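Local coordinates for protein phosphoribosylaminoimidazole carboxylase, ATPase subunit (Thermus thermophilus, PDB 3AW8) that probably catalyses the ATP-dependent joining of bicarbonate to 5-aminoimidazole ribonucleotide, giving N5-carboxyaminoimidazole ribonucleotide in purine biosynthesis, at residues 25-29 with 55-60; 73-77 with 88-92; 123-127 with 154-158. One frame throughout, in Å; residues are numbered along the deposited sequence.

Contact 1. Residues 25-29 with 55-60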
loop_
_atom_site.group_PDB
_atom_site.type_symbol
_atom_site.label_atom_id
_atom_site.label_comp_id
_atom_site.label_asym_id
_atom_site.label_seq_id
_atom_site.Cartn_x
_atom_site.Cartn_y
_atom_site.Cartn_z
ATOM N N PHE A 25 -15.802 -0.251 0.166
ATOM C CA PHE A 25 -15.997 -1.117 1.313
ATOM C C PHE A 25 -17.000 -0.589 2.302
ATOM O O PHE A 25 -17.245 0.613 2.364
ATOM C CB PHE A 25 -14.649 -1.319 2.028
ATOM C CG PHE A 25 -13.611 -1.961 1.167
ATOM C CD1 PHE A 25 -13.471 -3.341 1.141
ATOM C CD2 PHE A 25 -12.825 -1.189 0.321
ATOM C CE1 PHE A 25 -12.559 -3.953 0.276
ATOM C CE2 PHE A 25 -11.911 -1.784 -0.550
ATOM C CZ PHE A 25 -11.776 -3.171 -0.574
ATOM N N ARG A 26 -17.584 -1.513 3.059
ATOM C CA ARG A 26 -18.517 -1.194 4.124
ATOM C C ARG A 26 -18.248 -2.224 5.209
ATOM O O ARG A 26 -18.215 -3.427 4.942
ATOM C CB ARG A 26 -19.964 -1.299 3.656
ATOM C CG ARG A 26 -20.958 -0.974 4.765
ATOM C CD ARG A 26 -22.384 -1.108 4.284
ATOM N NE ARG A 26 -22.715 -0.117 3.267
ATOM C CZ ARG A 26 -23.691 -0.267 2.378
ATOM N NH1 ARG A 26 -24.427 -1.369 2.383
ATOM N NH2 ARG A 26 -23.932 0.681 1.486
ATOM N N PHE A 27 -18.036 -1.764 6.433
ATOM C CA PHE A 27 -17.768 -2.692 7.525
ATOM C C PHE A 27 -18.933 -2.734 8.492
ATOM O O PHE A 27 -19.745 -1.810 8.543
ATOM C CB PHE A 27 -16.499 -2.284 8.300
ATOM C CG PHE A 27 -15.282 -2.139 7.441
ATOM C CD1 PHE A 27 -14.979 -0.920 6.840
ATOM C CD2 PHE A 27 -14.478 -3.237 7.170
ATOM C CE1 PHE A 27 -13.893 -0.802 5.974
ATOM C CE2 PHE A 27 -13.390 -3.130 6.303
ATOM C CZ PHE A 27 -13.098 -1.908 5.702
ATOM N N LEU A 28 -19.011 -3.821 9.252
ATOM C CA LEU A 28 -20.038 -3.983 10.276
ATOM C C LEU A 28 -19.232 -4.365 11.513
ATOM O O LEU A 28 -18.368 -5.234 11.449
ATOM C CB LEU A 28 -21.019 -5.118 9.940
ATOM C CG LEU A 28 -22.394 -5.057 10.634
ATOM C CD1 LEU A 28 -23.059 -6.429 10.575
ATOM C CD2 LEU A 28 -22.262 -4.636 12.082
ATOM N N ASP A 29 -19.491 -3.689 12.622
ATOM C CA ASP A 29 -18.797 -3.977 13.863
ATOM C C ASP A 29 -19.591 -3.328 14.975
ATOM O O ASP A 29 -20.133 -2.242 14.803
ATOM C CB ASP A 29 -17.365 -3.419 13.845
ATOM C CG ASP A 29 -16.490 -4.032 14.935
ATOM O OD1 ASP A 29 -16.667 -3.681 16.127
ATOM O OD2 ASP A 29 -15.638 -4.887 14.601
ATOM N N ARG A 55 -29.331 -4.045 6.982
ATOM C CA ARG A 55 -29.082 -2.666 6.585
ATOM C C ARG A 55 -27.689 -2.592 5.952
ATOM O O ARG A 55 -27.504 -2.003 4.885
ATOM C CB ARG A 55 -29.157 -1.750 7.807
ATOM C CG ARG A 55 -28.874 -0.289 7.503
ATOM C CD ARG A 55 -29.210 0.626 8.680
ATOM N NE ARG A 55 -28.418 0.361 9.884
ATOM C CZ ARG A 55 -28.874 -0.273 10.965
ATOM N NH1 ARG A 55 -28.075 -0.462 12.009
ATOM N NH2 ARG A 55 -30.128 -0.718 11.011
ATOM N N PHE A 56 -26.714 -3.212 6.612
ATOM C CA PHE A 56 -25.339 -3.238 6.128
ATOM C C PHE A 56 -25.204 -4.011 4.810
ATOM O O PHE A 56 -24.343 -3.711 3.983
ATOM C CB PHE A 56 -24.433 -3.843 7.230
ATOM C CG PHE A 56 -23.298 -4.701 6.715
ATOM C CD1 PHE A 56 -23.499 -6.048 6.437
ATOM C CD2 PHE A 56 -22.032 -4.152 6.497
ATOM C CE1 PHE A 56 -22.465 -6.845 5.948
ATOM C CE2 PHE A 56 -20.983 -4.943 6.003
ATOM C CZ PHE A 56 -21.204 -6.299 5.728
ATOM N N ALA A 57 -26.070 -4.991 4.592
ATOM C CA ALA A 57 -25.970 -5.795 3.380
ATOM C C ALA A 57 -26.502 -5.164 2.099
ATOM O O ALA A 57 -26.154 -5.606 1.010
ATOM C CB ALA A 57 -26.636 -7.141 3.606
ATOM N N GLU A 58 -27.321 -4.126 2.222
ATOM C CA GLU A 58 -27.917 -3.481 1.053
ATOM C C GLU A 58 -26.922 -3.030 -0.004
ATOM O O GLU A 58 -25.913 -2.406 0.298
ATOM C CB GLU A 58 -28.775 -2.285 1.490
ATOM C CG GLU A 58 -27.998 -0.998 1.773
ATOM C CD GLU A 58 -27.723 -0.187 0.505
ATOM O OE1 GLU A 58 -26.862 0.727 0.550
ATOM O OE2 GLU A 58 -28.376 -0.461 -0.533
ATOM N N GLY A 59 -27.217 -3.353 -1.255
ATOM C CA GLY A 59 -26.358 -2.949 -2.350
ATOM C C GLY A 59 -25.021 -3.654 -2.468
ATOM O O GLY A 59 -24.344 -3.524 -3.490
ATOM N N LEU A 60 -24.626 -4.405 -1.447
ATOM C CA LEU A 60 -23.351 -5.091 -1.505
ATOM C C LEU A 60 -23.251 -6.036 -2.692
ATOM O O LEU A 60 -24.224 -6.679 -3.089
ATOM C CB LEU A 60 -23.102 -5.863 -0.210
ATOM C CG LEU A 60 -22.951 -4.985 1.034
ATOM C CD1 LEU A 60 -22.834 -5.860 2.285
ATOM C CD2 LEU A 60 -21.729 -4.085 0.865
#
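Arg26 reaches from strand 25-29 into the carbonyl-rich end of helix 50-57, where polar contacts collect round its guanidinium. Arg26 NH1 gives two hydrogen bonds: to Phe56 O at 2.8 Å and 161°, the donor standing above that carbonyl plane, and to Glu58 O, also 2.8 Å, within the carbonyl plane. Arg26 NH2 adds a salt bridge to Glu58 OE1 (3.1 Å), approaching from above the carboxylate, so Arg26 holds Glu58 end-on by backbone and side chain together. Arg26 CG, anti to its own backbone N (chi1 180°), starts the straight run that carries the group there before a bend at chi3. The type II turn Ala57-Leu60 presents Glu58 O, and a bend at chi2 of Glu58 brings OE1 within reach of Arg26.

Apolar packing centres on the Phe56 ring. Leu28 CB lies over one face as a CH-pi contact, 3.9 Å from the centroid, and Leu60 CD1 covers the opposite face near the rim. Arg26 CG passes 3.8 Å from Phe56 CD2.

Helix 50-57 belongs to the crossover from strand 41-44 to strand 62-65 of the parallel, Rossmann-like sheet. It covers the face carrying Arg26 and Leu28, while Phe25 and Phe27 pack on helix 9-18 beyond the sheet.

Contact 2. Residues 73-77 with 88-92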
loop_
_atom_site.group_PDB
_atom_site.type_symbol
_atom_site.label_atom_id
_atom_site.label_comp_id
_atom_site.label_asym_id
_atom_site.label_seq_id
_atom_site.Cartn_x
_atom_site.Cartn_y
_atom_site.Cartn_z
ATOM N N GLU A 73 -24.176 -17.523 12.351
ATOM C CA GLU A 73 -25.572 -17.238 12.059
ATOM C C GLU A 73 -25.685 -16.006 11.155
ATOM O O GLU A 73 -26.490 -15.979 10.221
ATOM C CB GLU A 73 -26.351 -16.989 13.355
ATOM C CG GLU A 73 -26.445 -18.179 14.308
ATOM C CD GLU A 73 -25.187 -18.393 15.138
ATOM O OE1 GLU A 73 -24.715 -17.425 15.777
ATOM O OE2 GLU A 73 -24.680 -19.533 15.168
ATOM N N ALA A 74 -24.881 -14.982 11.443
ATOM C CA ALA A 74 -24.892 -13.753 10.651
ATOM C C ALA A 74 -24.378 -13.996 9.234
ATOM O O ALA A 74 -24.852 -13.384 8.281
ATOM C CB ALA A 74 -24.058 -12.679 11.331
ATOM N N ALA A 75 -23.411 -14.895 9.089
ATOM C CA ALA A 75 -22.871 -15.193 7.770
ATOM C C ALA A 75 -23.879 -15.974 6.934
ATOM O O ALA A 75 -24.046 -15.694 5.749
ATOM C CB ALA A 75 -21.576 -15.985 7.894
ATOM N N ARG A 76 -24.542 -16.954 7.546
ATOM C CA ARG A 76 -25.524 -17.768 6.830
ATOM C C ARG A 76 -26.799 -16.990 6.497
ATOM O O ARG A 76 -27.452 -17.262 5.490
ATOM C CB ARG A 76 -25.864 -19.035 7.630
ATOM C CG ARG A 76 -24.765 -20.094 7.587
ATOM C CD ARG A 76 -25.141 -21.351 8.359
ATOM N NE ARG A 76 -24.057 -22.337 8.401
ATOM C CZ ARG A 76 -23.525 -22.911 7.324
ATOM N NH1 ARG A 76 -23.972 -22.603 6.110
ATOM N NH2 ARG A 76 -22.539 -23.795 7.457
ATOM N N ARG A 77 -27.138 -16.016 7.335
ATOM C CA ARG A 77 -28.320 -15.196 7.115
ATOM C C ARG A 77 -28.204 -14.402 5.817
ATOM O O ARG A 77 -29.190 -14.202 5.111
ATOM C CB ARG A 77 -28.515 -14.228 8.284
ATOM C CG ARG A 77 -29.678 -13.257 8.105
ATOM C CD ARG A 77 -31.021 -13.951 8.320
ATOM N NE ARG A 77 -32.144 -13.047 8.081
ATOM C CZ ARG A 77 -32.571 -12.692 6.874
ATOM N NH1 ARG A 77 -33.597 -11.859 6.747
ATOM N NH2 ARG A 77 -31.983 -13.183 5.789
ATOM N N ALA A 88 -19.705 -20.302 4.487
ATOM C CA ALA A 88 -20.044 -20.367 5.910
ATOM C C ALA A 88 -19.531 -21.638 6.581
ATOM O O ALA A 88 -19.265 -21.648 7.783
ATOM C CB ALA A 88 -21.556 -20.258 6.098
ATOM N N LYS A 89 -19.393 -22.710 5.809
ATOM C CA LYS A 89 -18.910 -23.975 6.352
ATOM C C LYS A 89 -17.536 -23.797 6.994
ATOM O O LYS A 89 -17.293 -24.298 8.096
ATOM C CB LYS A 89 -18.828 -25.031 5.242
ATOM C CG LYS A 89 -18.459 -26.441 5.713
ATOM C CD LYS A 89 -18.247 -27.353 4.505
ATOM C CE LYS A 89 -17.866 -28.781 4.891
ATOM N NZ LYS A 89 -18.970 -29.491 5.594
ATOM N N ALA A 90 -16.645 -23.087 6.299
ATOM C CA ALA A 90 -15.289 -22.836 6.786
ATOM C C ALA A 90 -15.298 -22.238 8.194
ATOM O O ALA A 90 -14.467 -22.589 9.028
ATOM C CB ALA A 90 -14.558 -21.918 5.829
ATOM N N LEU A 91 -16.234 -21.333 8.454
ATOM C CA LEU A 91 -16.354 -20.730 9.774
ATOM C C LEU A 91 -16.746 -21.811 10.769
ATOM O O LEU A 91 -16.196 -21.899 11.864
ATOM C CB LEU A 91 -17.436 -19.652 9.779
ATOM C CG LEU A 91 -17.053 -18.239 9.368
ATOM C CD1 LEU A 91 -18.273 -17.343 9.476
ATOM C CD2 LEU A 91 -15.956 -17.736 10.277
ATOM N N GLU A 92 -17.717 -22.626 10.374
ATOM C CA GLU A 92 -18.218 -23.714 11.204
ATOM C C GLU A 92 -17.051 -24.608 11.627
ATOM O O GLU A 92 -16.811 -24.823 12.811
ATOM C CB GLU A 92 -19.239 -24.536 10.406
ATOM C CG GLU A 92 -20.301 -25.248 11.235
ATOM C CD GLU A 92 -21.595 -24.444 11.363
ATOM O OE1 GLU A 92 -22.181 -24.081 10.310
ATOM O OE2 GLU A 92 -22.030 -24.187 12.513
#
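Arg76 turns its CG anti to its carbonyl carbon (chi1 -75°) and then runs extended from CG to NE, which carries its guanidinium across to helix 88-94. Glu92 meets it with CG anti to the backbone N and a bend at chi2 that swings the carboxylate back toward Arg76. The setting is an antiparallel helical hairpin: helices 72-81 and 88-94, joined by a short loop, run at 168° to each other with 9.8 Å between the axes of the two short segments.

The two charged side chains cross at about a right angle, yet their flat ends are nearly coplanar. Arg76 holds Glu92 side-on, and both of its donors converge on one oxygen: Arg76 NH2 lies 2.9 Å from Glu92 OE1, with the N-H pointing at it at 157°, and Arg76 NE lies 3.2 Å from the same OE1. That oxygen sits in the guanidinium plane and is met nearly along its C-O bond, so the double grip should fix how the guanidinium is rotated. The salt bridge lies toward the exposed side of the hairpin, where Glu92 also touches Arg99 of helix 97-107.

Below the salt bridge the interface is lined by Ala75 and Ala88. Arg76 and Ala88 are the nearest pair of backbones, 6.1 Å between CA atoms. Deeper in, Ala75 CB faces Leu91 CD1 at 3.9 Å, and the Leu91 side chain also packs on Val70 and Pro261. On the far side of helix 72-81, Arg77 makes a salt bridge with Glu50 and Ala74 touches Leu53, tying the hairpin to helix 50-57. Ala88 CB lies over one face of the Arg76 guanidinium, offset toward the rim and 3.4 Å from Arg76 NH1.

Contact 3. Residues 123-127 with 154-158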
loop_
_atom_site.group_PDB
_atom_site.type_symbol
_atom_site.label_atom_id
_atom_site.label_comp_id
_atom_site.label_asym_id
_atom_site.label_seq_id
_atom_site.Cartn_x
_atom_site.Cartn_y
_atom_site.Cartn_z
ATOM N N LEU A 123 -12.497 -38.193 29.776
ATOM C CA LEU A 123 -11.162 -37.714 30.108
ATOM C C LEU A 123 -10.205 -38.883 30.234
ATOM O O LEU A 123 -9.099 -38.845 29.706
ATOM C CB LEU A 123 -11.183 -36.926 31.416
ATOM C CG LEU A 123 -9.809 -36.554 31.979
ATOM C CD1 LEU A 123 -8.950 -35.906 30.907
ATOM C CD2 LEU A 123 -9.994 -35.617 33.148
ATOM N N GLU A 124 -10.640 -39.920 30.942
ATOM C CA GLU A 124 -9.823 -41.111 31.129
ATOM C C GLU A 124 -9.880 -41.932 29.847
ATOM O O GLU A 124 -8.859 -42.424 29.367
ATOM C CB GLU A 124 -10.354 -41.937 32.305
ATOM C CG GLU A 124 -9.311 -42.258 33.365
ATOM C CD GLU A 124 -8.719 -41.010 34.003
ATOM O OE1 GLU A 124 -9.494 -40.187 34.538
ATOM O OE2 GLU A 124 -7.478 -40.854 33.971
ATOM N N GLU A 125 -11.087 -42.061 29.298
ATOM C CA GLU A 125 -11.329 -42.808 28.064
ATOM C C GLU A 125 -10.257 -42.528 27.020
ATOM O O GLU A 125 -10.011 -43.343 26.128
ATOM C CB GLU A 125 -12.706 -42.437 27.500
ATOM C CG GLU A 125 -13.026 -43.030 26.137
ATOM C CD GLU A 125 -13.046 -44.545 26.144
ATOM O OE1 GLU A 125 -13.806 -45.132 26.946
ATOM O OE2 GLU A 125 -12.301 -45.150 25.344
ATOM N N GLY A 126 -9.620 -41.368 27.138
ATOM C CA GLY A 126 -8.585 -41.004 26.195
ATOM C C GLY A 126 -7.349 -40.399 26.825
ATOM O O GLY A 126 -6.379 -40.114 26.127
ATOM N N LEU A 127 -7.368 -40.206 28.139
ATOM C CA LEU A 127 -6.223 -39.611 28.812
ATOM C C LEU A 127 -4.966 -40.440 28.608
ATOM O O LEU A 127 -3.859 -39.923 28.738
ATOM C CB LEU A 127 -6.493 -39.441 30.308
ATOM C CG LEU A 127 -5.515 -38.524 31.052
ATOM C CD1 LEU A 127 -5.390 -37.201 30.318
ATOM C CD2 LEU A 127 -6.004 -38.295 32.475
ATOM N N GLU A 154 -1.494 -36.626 36.235
ATOM C CA GLU A 154 -2.601 -37.491 35.855
ATOM C C GLU A 154 -3.858 -37.038 36.600
ATOM O O GLU A 154 -4.978 -37.286 36.159
ATOM C CB GLU A 154 -2.257 -38.943 36.207
ATOM C CG GLU A 154 -2.810 -39.994 35.246
ATOM C CD GLU A 154 -4.278 -40.307 35.471
ATOM O OE1 GLU A 154 -4.826 -41.155 34.732
ATOM O OE2 GLU A 154 -4.883 -39.716 36.387
ATOM N N GLU A 155 -3.659 -36.357 37.726
ATOM C CA GLU A 155 -4.768 -35.858 38.537
ATOM C C GLU A 155 -5.068 -34.398 38.212
ATOM O O GLU A 155 -6.215 -33.962 38.290
ATOM C CB GLU A 155 -4.440 -35.978 40.028
ATOM C CG GLU A 155 -3.329 -35.046 40.492
ATOM C CD GLU A 155 -3.051 -35.148 41.978
ATOM O OE1 GLU A 155 -3.957 -34.823 42.777
ATOM O OE2 GLU A 155 -1.927 -35.552 42.345
ATOM N N GLU A 156 -4.028 -33.648 37.861
ATOM C CA GLU A 156 -4.166 -32.234 37.516
ATOM C C GLU A 156 -5.077 -32.105 36.293
ATOM O O GLU A 156 -5.592 -31.025 35.993
ATOM C CB GLU A 156 -2.782 -31.647 37.218
ATOM C CG GLU A 156 -2.731 -30.148 36.980
ATOM C CD GLU A 156 -1.309 -29.654 36.728
ATOM O OE1 GLU A 156 -0.669 -30.128 35.764
ATOM O OE2 GLU A 156 -0.830 -28.795 37.496
ATOM N N ALA A 157 -5.266 -33.226 35.597
ATOM C CA ALA A 157 -6.112 -33.293 34.410
ATOM C C ALA A 157 -7.577 -33.321 34.823
ATOM O O ALA A 157 -8.361 -32.454 34.435
ATOM C CB ALA A 157 -5.776 -34.540 33.601
ATOM N N LEU A 158 -7.947 -34.327 35.608
ATOM C CA LEU A 158 -9.319 -34.448 36.081
ATOM C C LEU A 158 -9.656 -33.198 36.881
ATOM O O LEU A 158 -10.824 -32.884 37.112
ATOM C CB LEU A 158 -9.482 -35.702 36.949
ATOM C CG LEU A 158 -9.372 -37.049 36.221
ATOM C CD1 LEU A 158 -7.938 -37.288 35.764
ATOM C CD2 LEU A 158 -9.826 -38.167 37.145
#
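Leu123 and Leu127, one helical turn apart, both point at helix 154-161 and send their CD2 methyls into it, while Leu158 leans back between them from the other side. For Leu123 the position with CG anti to the backbone N (chi1 171°) directs the side chain toward helix 154-161. The side chains of Leu123 and Leu158 cross at a slant, Leu123 CD2 resting against the base of Leu158, 3.4 Å from Leu158 CG. Leu127, with its CG likewise anti to the backbone N, places CD2 among three neighbours: Leu127 CD2 is 3.9 Å from Ala157 CB and 3.9 Å from Leu158 CD1, and its remaining neighbour is the carboxylate of Glu154.

At the outer margin Glu124 runs at about a right angle to both Leu158 and Glu154. One oxygen, Glu124 OE1, lies 3.3 Å from Leu158 CD2, next to the two methyls of that leucine. The other meets Glu154: Glu124 OE2 and Glu154 OE1 are 2.8 Å apart, with the two carboxylate planes turned 22° from each other.

These helices belong to the lobe of the ATP-grasp domain that holds the four-stranded antiparallel sheet 114-117, 134-138, 148-151 and 169-173. The segments run roughly antiparallel, at 142°, and Ala157 also packs on Val151 of the edge strand 148-151, so the leucine cluster joins two helices that come from different connections of the sheet.

The chemistry is thus an apolar patch bordered by two acids. If the modelled closeness of the carboxylates is real, one of the two acids probably carries a proton, and the apolar methyls alongside may help raise its pKa.

Contacts 1 and 2 are neighbours in the preATP-grasp region, their centres 16 Å apart and their nearest atoms about 6 Å apart. Helix 50-57 connects them: its last residues enter contact 1, while Glu50, Leu53 and Leu54 meet helix 72-81 of contact 2 through Ala74 and Arg77. Contact 3 belongs to the ATP-grasp domain and stands well away, its centre 34 Å from that of contact 2 and 47 Å from that of contact 1. It lies nearer the nucleotide site without touching the ligand: the Leu127 side chain is about 13 Å from bound AMP and about 10 Å from that of Glu172, an AMP-binding residue. Contacts 1 and 2 lie away from the known binding residues.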